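Local coordinates for protein toll-like receptor 13 (Mus musculus, PDB 4Z0C) that recognises bacterial 23S ribosomal RNA as an innate immune receptor and signals through MYD88 and TRAF6 to activate NF-kappa-B, at residues A[190-202]-A[215-227]. Sequence-based numbering, arbitrary orientation.
Sequences KLRELNFSALSLP and KVIQNVYLKTLPQ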
ATOM      1  N   LYS A 190      34.108  26.494 -14.649  1.00 46.72           N
ATOM      2  CA  LYS A 190      34.588  27.579 -13.805  1.00 54.14           C
ATOM      3  C   LYS A 190      35.175  28.718 -14.637  1.00 53.03           C
ATOM      4  O   LYS A 190      36.247  29.239 -14.336  1.00 58.44           O
ATOM      5  CB  LYS A 190      35.561  27.056 -12.741  1.00 52.78           C
ATOM      6  CG  LYS A 190      36.104  25.682 -13.031  1.00 54.71           C
ATOM      7  CD  LYS A 190      36.174  24.850 -11.776  1.00 54.38           C
ATOM      8  CE  LYS A 190      37.214  25.411 -10.834  1.00 57.96           C
ATOM      9  NZ  LYS A 190      38.608  25.197 -11.327  1.00 52.77           N
ATOM     10  N   LEU A 191      34.448  29.072 -15.697  1.00 51.27           N
ATOM     11  CA  LEU A 191      34.847  30.117 -16.639  1.00 45.31           C
ATOM     12  C   LEU A 191      35.080  31.469 -15.995  1.00 43.17           C
ATOM     13  O   LEU A 191      34.233  31.953 -15.247  1.00 41.31           O
ATOM     14  CB  LEU A 191      33.781  30.296 -17.716  1.00 39.51           C
ATOM     15  CG  LEU A 191      33.693  29.206 -18.772  1.00 39.11           C
ATOM     16  CD1 LEU A 191      32.515  29.485 -19.693  1.00 39.95           C
ATOM     17  CD2 LEU A 191      34.991  29.151 -19.546  1.00 35.78           C
ATOM     18  N   ARG A 192      36.210  32.091 -16.332  1.00 49.63           N
ATOM     19  CA  ARG A 192      36.519  33.443 -15.877  1.00 53.26           C
ATOM     20  C   ARG A 192      36.247  34.421 -17.001  1.00 49.31           C
ATOM     21  O   ARG A 192      36.220  35.623 -16.782  1.00 45.95           O
ATOM     22  CB  ARG A 192      37.982  33.564 -15.451  1.00 54.79           C
ATOM     23  CG  ARG A 192      38.380  32.700 -14.273  1.00 62.22           C
ATOM     24  CD  ARG A 192      38.369  33.461 -12.959  1.00 72.48           C
ATOM     25  NE  ARG A 192      38.728  32.584 -11.846  1.00 82.45           N
ATOM     26  CZ  ARG A 192      39.976  32.328 -11.463  1.00 84.88           C
ATOM     27  NH1 ARG A 192      40.207  31.514 -10.443  1.00 82.83           N
ATOM     28  NH2 ARG A 192      40.996  32.878 -12.109  1.00 87.70           N
ATOM     29  N   GLU A 193      36.020  33.904 -18.205  1.00 50.93           N
ATOM     30  CA  GLU A 193      35.840  34.772 -19.366  1.00 53.84           C
ATOM     31  C   GLU A 193      34.794  34.225 -20.334  1.00 53.16           C
ATOM     32  O   GLU A 193      34.545  33.023 -20.391  1.00 59.21           O
ATOM     33  CB  GLU A 193      37.173  34.930 -20.113  1.00 58.36           C
ATOM     34  CG  GLU A 193      37.363  33.882 -21.213  1.00 68.66           C
ATOM     35  CD  GLU A 193      38.802  33.714 -21.672  1.00 77.83           C
ATOM     36  OE1 GLU A 193      39.624  33.190 -20.887  1.00 80.22           O
ATOM     37  OE2 GLU A 193      39.104  34.079 -22.829  1.00 80.73           O
ATOM     38  N   LEU A 194      34.191  35.120 -21.104  1.00 47.71           N
ATOM     39  CA  LEU A 194      33.298  34.734 -22.186  1.00 48.70           C
ATOM     40  C   LEU A 194      33.723  35.428 -23.483  1.00 49.80           C
ATOM     41  O   LEU A 194      32.889  35.909 -24.247  1.00 52.52           O
ATOM     42  CB  LEU A 194      31.839  35.069 -21.842  1.00 44.52           C
ATOM     43  CG  LEU A 194      31.111  34.048 -20.960  1.00 44.43           C
ATOM     44  CD1 LEU A 194      29.721  34.519 -20.577  1.00 45.87           C
ATOM     45  CD2 LEU A 194      31.037  32.704 -21.656  1.00 40.71           C
ATOM     46  N   ASN A 195      35.030  35.470 -23.719  1.00 47.66           N
ATOM     47  CA  ASN A 195      35.595  36.140 -24.888  1.00 43.51           C
ATOM     48  C   ASN A 195      35.802  35.159 -26.046  1.00 43.08           C
ATOM     49  O   ASN A 195      36.770  34.394 -26.054  1.00 46.21           O
ATOM     50  CB  ASN A 195      36.926  36.802 -24.486  1.00 47.55           C
ATOM     51  CG  ASN A 195      37.606  37.525 -25.637  1.00 51.81           C
ATOM     52  OD1 ASN A 195      37.066  37.619 -26.745  1.00 51.44           O
ATOM     53  ND2 ASN A 195      38.814  38.025 -25.381  1.00 54.71           N
ATOM     54  N   PHE A 196      34.915  35.188 -27.036  1.00 39.53           N
ATOM     55  CA  PHE A 196      35.016  34.233 -28.146  1.00 43.43           C
ATOM     56  C   PHE A 196      35.662  34.789 -29.433  1.00 49.40           C
ATOM     57  O   PHE A 196      35.387  34.288 -30.514  1.00 48.30           O
ATOM     58  CB  PHE A 196      33.633  33.645 -28.490  1.00 44.66           C
ATOM     59  CG  PHE A 196      33.141  32.612 -27.514  1.00 43.95           C
ATOM     60  CD1 PHE A 196      32.558  32.987 -26.316  1.00 45.83           C
ATOM     61  CD2 PHE A 196      33.244  31.262 -27.802  1.00 54.58           C
ATOM     62  CE1 PHE A 196      32.089  32.036 -25.420  1.00 43.01           C
ATOM     63  CE2 PHE A 196      32.783  30.304 -26.901  1.00 53.12           C
ATOM     64  CZ  PHE A 196      32.206  30.702 -25.705  1.00 42.46           C
ATOM     65  N   SER A 197      36.507  35.812 -29.318  1.00 57.73           N
ATOM     66  CA  SER A 197      37.206  36.406 -30.477  1.00 52.58           C
ATOM     67  C   SER A 197      37.871  35.394 -31.409  1.00 51.42           C
ATOM     68  O   SER A 197      37.528  35.297 -32.586  1.00 58.80           O
ATOM     69  CB  SER A 197      38.277  37.385 -29.993  1.00 51.11           C
ATOM     70  OG  SER A 197      37.683  38.555 -29.458  1.00 55.49           O
ATOM     71  N   ALA A 198      38.792  34.609 -30.862  1.00 44.34           N
ATOM     72  CA  ALA A 198      39.587  33.675 -31.650  1.00 38.56           C
ATOM     73  C   ALA A 198      38.851  32.387 -32.024  1.00 51.10           C
ATOM     74  O   ALA A 198      39.441  31.460 -32.595  1.00 56.55           O
ATOM     75  CB  ALA A 198      40.867  33.345 -30.907  1.00 42.40           C
ATOM     76  N   LEU A 199      37.566  32.321 -31.695  1.00 48.51           N
ATOM     77  CA  LEU A 199      36.779  31.129 -31.980  1.00 40.26           C
ATOM     78  C   LEU A 199      35.598  31.466 -32.885  1.00 39.05           C
ATOM     79  O   LEU A 199      34.646  32.086 -32.460  1.00 42.38           O
ATOM     80  CB  LEU A 199      36.302  30.483 -30.678  1.00 33.09           C
ATOM     81  CG  LEU A 199      35.492  29.203 -30.878  1.00 41.65           C
ATOM     82  CD1 LEU A 199      36.330  28.163 -31.607  1.00 46.95           C
ATOM     83  CD2 LEU A 199      34.970  28.654 -29.549  1.00 42.43           C
ATOM     84  N   SER A 200      35.675  31.105 -34.156  1.00 46.50           N
ATOM     85  CA  SER A 200      34.578  31.428 -35.061  1.00 52.99           C
ATOM     86  C   SER A 200      33.540  30.318 -35.128  1.00 50.45           C
ATOM     87  O   SER A 200      33.832  29.206 -35.573  1.00 45.61           O
ATOM     88  CB  SER A 200      35.103  31.738 -36.456  1.00 64.87           C
ATOM     89  OG  SER A 200      35.455  33.106 -36.563  1.00 77.19           O
ATOM     90  N   LEU A 201      32.322  30.636 -34.699  1.00 46.00           N
ATOM     91  CA  LEU A 201      31.232  29.668 -34.682  1.00 41.57           C
ATOM     92  C   LEU A 201      30.050  30.206 -35.466  1.00 44.08           C
ATOM     93  O   LEU A 201      29.024  30.565 -34.884  1.00 42.49           O
ATOM     94  CB  LEU A 201      30.826  29.372 -33.241  1.00 36.07           C
ATOM     95  CG  LEU A 201      32.007  28.890 -32.403  1.00 32.99           C
ATOM     96  CD1 LEU A 201      31.608  28.688 -30.973  1.00 32.21           C
ATOM     97  CD2 LEU A 201      32.518  27.601 -32.993  1.00 36.70           C
ATOM     98  N   PRO A 202      30.187  30.236 -36.802  1.00 47.37           N
ATOM     99  CA  PRO A 202      29.238  30.912 -37.693  1.00 50.83           C
ATOM    100  C   PRO A 202      27.828  30.335 -37.632  1.00 52.59           C
ATOM    101  O   PRO A 202      26.869  31.065 -37.897  1.00 52.98           O
ATOM    102  CB  PRO A 202      29.831  30.662 -39.086  1.00 46.42           C
ATOM    103  CG  PRO A 202      30.657  29.413 -38.929  1.00 47.03           C
ATOM    104  CD  PRO A 202      31.223  29.498 -37.550  1.00 47.41           C
ATOM    105  N   LYS A 215      33.654  33.998  -9.239  1.00 79.28           N
ATOM    106  CA  LYS A 215      34.231  35.177  -9.887  1.00 80.68           C
ATOM    107  C   LYS A 215      33.370  35.769 -11.003  1.00 72.91           C
ATOM    108  O   LYS A 215      32.923  35.054 -11.909  1.00 63.65           O
ATOM    109  CB  LYS A 215      35.641  34.889 -10.412  1.00 84.14           C
ATOM    110  CG  LYS A 215      36.709  34.932  -9.322  1.00 88.77           C
ATOM    111  CD  LYS A 215      37.817  35.940  -9.642  1.00 90.82           C
ATOM    112  CE  LYS A 215      37.374  37.382  -9.372  1.00 86.57           C
ATOM    113  NZ  LYS A 215      38.467  38.386  -9.576  1.00 82.39           N
ATOM    114  N   VAL A 216      33.120  37.073 -10.905  1.00 68.59           N
ATOM    115  CA  VAL A 216      32.293  37.788 -11.874  1.00 68.24           C
ATOM    116  C   VAL A 216      32.982  37.926 -13.243  1.00 68.55           C
ATOM    117  O   VAL A 216      34.154  38.291 -13.333  1.00 65.68           O
ATOM    118  CB  VAL A 216      31.855  39.172 -11.339  1.00 62.03           C
ATOM    119  CG1 VAL A 216      33.061  39.971 -10.885  1.00 64.76           C
ATOM    120  CG2 VAL A 216      31.045  39.927 -12.388  1.00 57.39           C
ATOM    121  N   ILE A 217      32.237  37.610 -14.299  1.00 66.81           N
ATOM    122  CA  ILE A 217      32.742  37.658 -15.663  1.00 59.29           C
ATOM    123  C   ILE A 217      32.452  39.008 -16.293  1.00 59.16           C
ATOM    124  O   ILE A 217      31.291  39.408 -16.407  1.00 55.85           O
ATOM    125  CB  ILE A 217      32.087  36.570 -16.542  1.00 47.81           C
ATOM    126  CG1 ILE A 217      32.494  35.174 -16.061  1.00 47.18           C
ATOM    127  CG2 ILE A 217      32.491  36.760 -17.984  1.00 45.70           C
ATOM    128  CD1 ILE A 217      31.800  34.024 -16.805  1.00 40.99           C
ATOM    129  N   GLN A 218      33.518  39.695 -16.702  1.00 66.70           N
ATOM    130  CA  GLN A 218      33.443  41.025 -17.314  1.00 67.87           C
ATOM    131  C   GLN A 218      33.886  40.994 -18.769  1.00 67.52           C
ATOM    132  O   GLN A 218      33.432  41.782 -19.601  1.00 72.82           O
ATOM    133  CB  GLN A 218      34.360  41.984 -16.564  1.00 61.28           C
ATOM    134  CG  GLN A 218      33.756  42.625 -15.353  1.00 68.32           C
ATOM    135  CD  GLN A 218      34.814  43.213 -14.440  1.00 77.14           C
ATOM    136  OE1 GLN A 218      35.507  42.484 -13.726  1.00 78.47           O
ATOM    137  NE2 GLN A 218      34.971  44.537 -14.488  1.00 72.91           N
ATOM    138  N   ASN A 219      34.801  40.080 -19.049  1.00 60.72           N
ATOM    139  CA  ASN A 219      35.412  39.925 -20.357  1.00 53.83           C
ATOM    140  C   ASN A 219      34.496  39.150 -21.307  1.00 57.86           C
ATOM    141  O   ASN A 219      34.604  37.931 -21.414  1.00 60.21           O
ATOM    142  CB  ASN A 219      36.720  39.162 -20.166  1.00 57.43           C
ATOM    143  CG  ASN A 219      37.839  39.684 -21.020  1.00 66.68           C
ATOM    144  OD1 ASN A 219      37.615  40.344 -22.036  1.00 72.65           O
ATOM    145  ND2 ASN A 219      39.066  39.387 -20.613  1.00 69.85           N
ATOM    146  N   VAL A 220      33.605  39.844 -22.008  1.00 52.00           N
ATOM    147  CA  VAL A 220      32.605  39.168 -22.831  1.00 43.25           C
ATOM    148  C   VAL A 220      32.649  39.632 -24.277  1.00 43.89           C
ATOM    149  O   VAL A 220      32.608  40.828 -24.550  1.00 52.97           O
ATOM    150  CB  VAL A 220      31.183  39.446 -22.322  1.00 56.56           C
ATOM    151  CG1 VAL A 220      30.176  38.665 -23.153  1.00 59.79           C
ATOM    152  CG2 VAL A 220      31.054  39.091 -20.847  1.00 60.41           C
ATOM    153  N   TYR A 221      32.725  38.696 -25.212  1.00 42.98           N
ATOM    154  CA  TYR A 221      32.744  39.068 -26.616  1.00 45.16           C
ATOM    155  C   TYR A 221      32.071  38.017 -27.474  1.00 43.97           C
ATOM    156  O   TYR A 221      32.598  36.912 -27.641  1.00 35.21           O
ATOM    157  CB  TYR A 221      34.184  39.279 -27.102  1.00 46.77           C
ATOM    158  CG  TYR A 221      34.274  39.843 -28.506  1.00 52.41           C
ATOM    159  CD1 TYR A 221      34.202  41.219 -28.729  1.00 51.31           C
ATOM    160  CD2 TYR A 221      34.436  39.004 -29.609  1.00 56.88           C
ATOM    161  CE1 TYR A 221      34.284  41.745 -30.011  1.00 49.32           C
ATOM    162  CE2 TYR A 221      34.524  39.523 -30.899  1.00 53.62           C
ATOM    163  CZ  TYR A 221      34.448  40.897 -31.091  1.00 51.33           C
ATOM    164  OH  TYR A 221      34.529  41.421 -32.363  1.00 50.21           O
ATOM    165  N   LEU A 222      30.942  38.392 -28.071  1.00 49.57           N
ATOM    166  CA  LEU A 222      30.087  37.424 -28.756  1.00 50.35           C
ATOM    167  C   LEU A 222      29.771  37.774 -30.222  1.00 54.77           C
ATOM    168  O   LEU A 222      28.939  37.106 -30.842  1.00 50.54           O
ATOM    169  CB  LEU A 222      28.777  37.240 -27.972  1.00 47.00           C
ATOM    170  CG  LEU A 222      28.835  36.835 -26.487  1.00 44.76           C
ATOM    171  CD1 LEU A 222      27.431  36.788 -25.912  1.00 40.78           C
ATOM    172  CD2 LEU A 222      29.554  35.505 -26.266  1.00 39.54           C
ATOM    173  N   LYS A 223      30.404  38.825 -30.756  1.00 62.13           N
ATOM    174  CA  LYS A 223      30.244  39.245 -32.165  1.00 60.89           C
ATOM    175  C   LYS A 223      30.390  38.087 -33.127  1.00 48.10           C
ATOM    176  O   LYS A 223      29.637  37.930 -34.101  1.00 45.13           O
ATOM    177  CB  LYS A 223      31.306  40.295 -32.518  1.00 72.81           C
ATOM    178  CG  LYS A 223      31.757  40.281 -33.984  1.00 74.80           C
ATOM    179  CD  LYS A 223      31.053  41.329 -34.823  1.00 75.93           C
ATOM    180  CE  LYS A 223      32.015  41.958 -35.819  1.00 76.09           C
ATOM    181  NZ  LYS A 223      31.895  43.446 -35.868  1.00 79.19           N
ATOM    182  N   THR A 224      31.357  37.251 -32.799  1.00 42.85           N
ATOM    183  CA  THR A 224      31.721  36.103 -33.588  1.00 42.63           C
ATOM    184  C   THR A 224      30.654  34.978 -33.613  1.00 63.58           C
ATOM    185  O   THR A 224      30.829  33.963 -34.302  1.00 61.34           O
ATOM    186  CB  THR A 224      33.070  35.594 -33.071  1.00 52.29           C
ATOM    187  OG1 THR A 224      33.846  35.091 -34.156  1.00 59.68           O
ATOM    188  CG2 THR A 224      32.862  34.514 -32.076  1.00 48.98           C
ATOM    189  N   LEU A 225      29.563  35.149 -32.860  1.00 55.70           N
ATOM    190  CA  LEU A 225      28.423  34.220 -32.924  1.00 55.63           C
ATOM    191  C   LEU A 225      27.171  34.921 -33.466  1.00 56.40           C
ATOM    192  O   LEU A 225      26.228  35.206 -32.716  1.00 50.18           O
ATOM    193  CB  LEU A 225      28.112  33.619 -31.551  1.00 43.72           C
ATOM    194  CG  LEU A 225      29.259  33.259 -30.609  1.00 39.09           C
ATOM    195  CD1 LEU A 225      28.681  32.681 -29.319  1.00 43.84           C
ATOM    196  CD2 LEU A 225      30.200  32.276 -31.235  1.00 33.90           C
ATOM    197  N   PRO A 226      27.164  35.211 -34.776  1.00 55.20           N
ATOM    198  CA  PRO A 226      26.123  36.065 -35.362  1.00 47.80           C
ATOM    199  C   PRO A 226      24.760  35.390 -35.486  1.00 43.96           C
ATOM    200  O   PRO A 226      23.759  36.091 -35.656  1.00 43.00           O
ATOM    201  CB  PRO A 226      26.686  36.382 -36.751  1.00 45.72           C
ATOM    202  CG  PRO A 226      27.534  35.192 -37.087  1.00 37.13           C
ATOM    203  CD  PRO A 226      28.134  34.743 -35.789  1.00 47.19           C
ATOM    204  N   GLN A 227      24.728  34.059 -35.434  1.00 37.41           N
ATOM    205  CA  GLN A 227      23.481  33.312 -35.565  1.00 40.85           C
ATOM    206  C   GLN A 227      22.851  32.904 -34.211  1.00 47.59           C
ATOM    207  O   GLN A 227      21.847  32.185 -34.179  1.00 48.58           O
ATOM    208  CB  GLN A 227      23.721  32.059 -36.405  1.00 42.80           C
ATOM    209  CG  GLN A 227      23.764  32.318 -37.897  1.00 51.31           C
ATOM    210  CD  GLN A 227      22.590  33.150 -38.362  1.00 59.72           C
ATOM    211  OE1 GLN A 227      22.708  34.361 -38.533  1.00 70.86           O
ATOM    212  NE2 GLN A 227      21.452  32.506 -38.580  1.00 52.12           N
TER
HETATM  213  O   HOH W   1      26.512  32.055 -34.541  1.00 37.87           O
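Leu194 and Asn195 pair in parallel with Val220 and Tyr221, a two-residue ladder between the outer, convex-side chains of consecutive leucine-rich repeats in the ectodomain. Three backbone bonds stitch it: Leu194 N to Asn219 O (2.9 Å), Tyr221 N to Leu194 O, and Phe196 N to Tyr221 O (3.0 Å). The middle one is almost straight at its hydrogen (174°). Beyond the ladder both chains make type I turns, Phe196 to Leu199 and Leu222 to Leu225. Further on, a water accepts from Gln227 N and donates to Leu201 O.

Leu194 and Val220 face one side of this ladder, Asn195 and Tyr221 the other. Ile217 supplies the apolar wedge: its CD1 lies 3.6 Å from Leu191 O and also meets the CG of Leu194, while CG2 approaches Leu194 N. Leu222 CD2 reaches Phe196 CD1 at 3.9 Å, oblique to the ring. Leu201, beyond its turn, lies alongside Leu225, which closes the other turn, CB of Leu201 against CD2 of Leu225 (3.6 Å). Thr224 points at the turn Phe196 to Leu199, but the placement of its branches is doubtful, since CG2 comes too close to the carbonyl oxygens of both residues.

On the polar face, Asn195 holds its CG anti to the backbone N (chi1 180°), which carries OD1 over to Tyr221 CB at 3.3 Å, the amide and ring planes 71° apart. That same oxygen accepts from Ser197 N, making an Asx turn, and from Ser197 OG (2.9 Å), the hydroxyl lying in the carbonyl plane. Ser197 OG in turn sits by Tyr221 CD2, and the Tyr221 ring continues to His247 in the following repeat.

Two grips on OD1 fix the amide's rotation beside the tyrosine, while leucine, isoleucine and phenylalanine fill the inner side: backbone bonds set the register between repeats, and apolar packing seals the solenoid's interior.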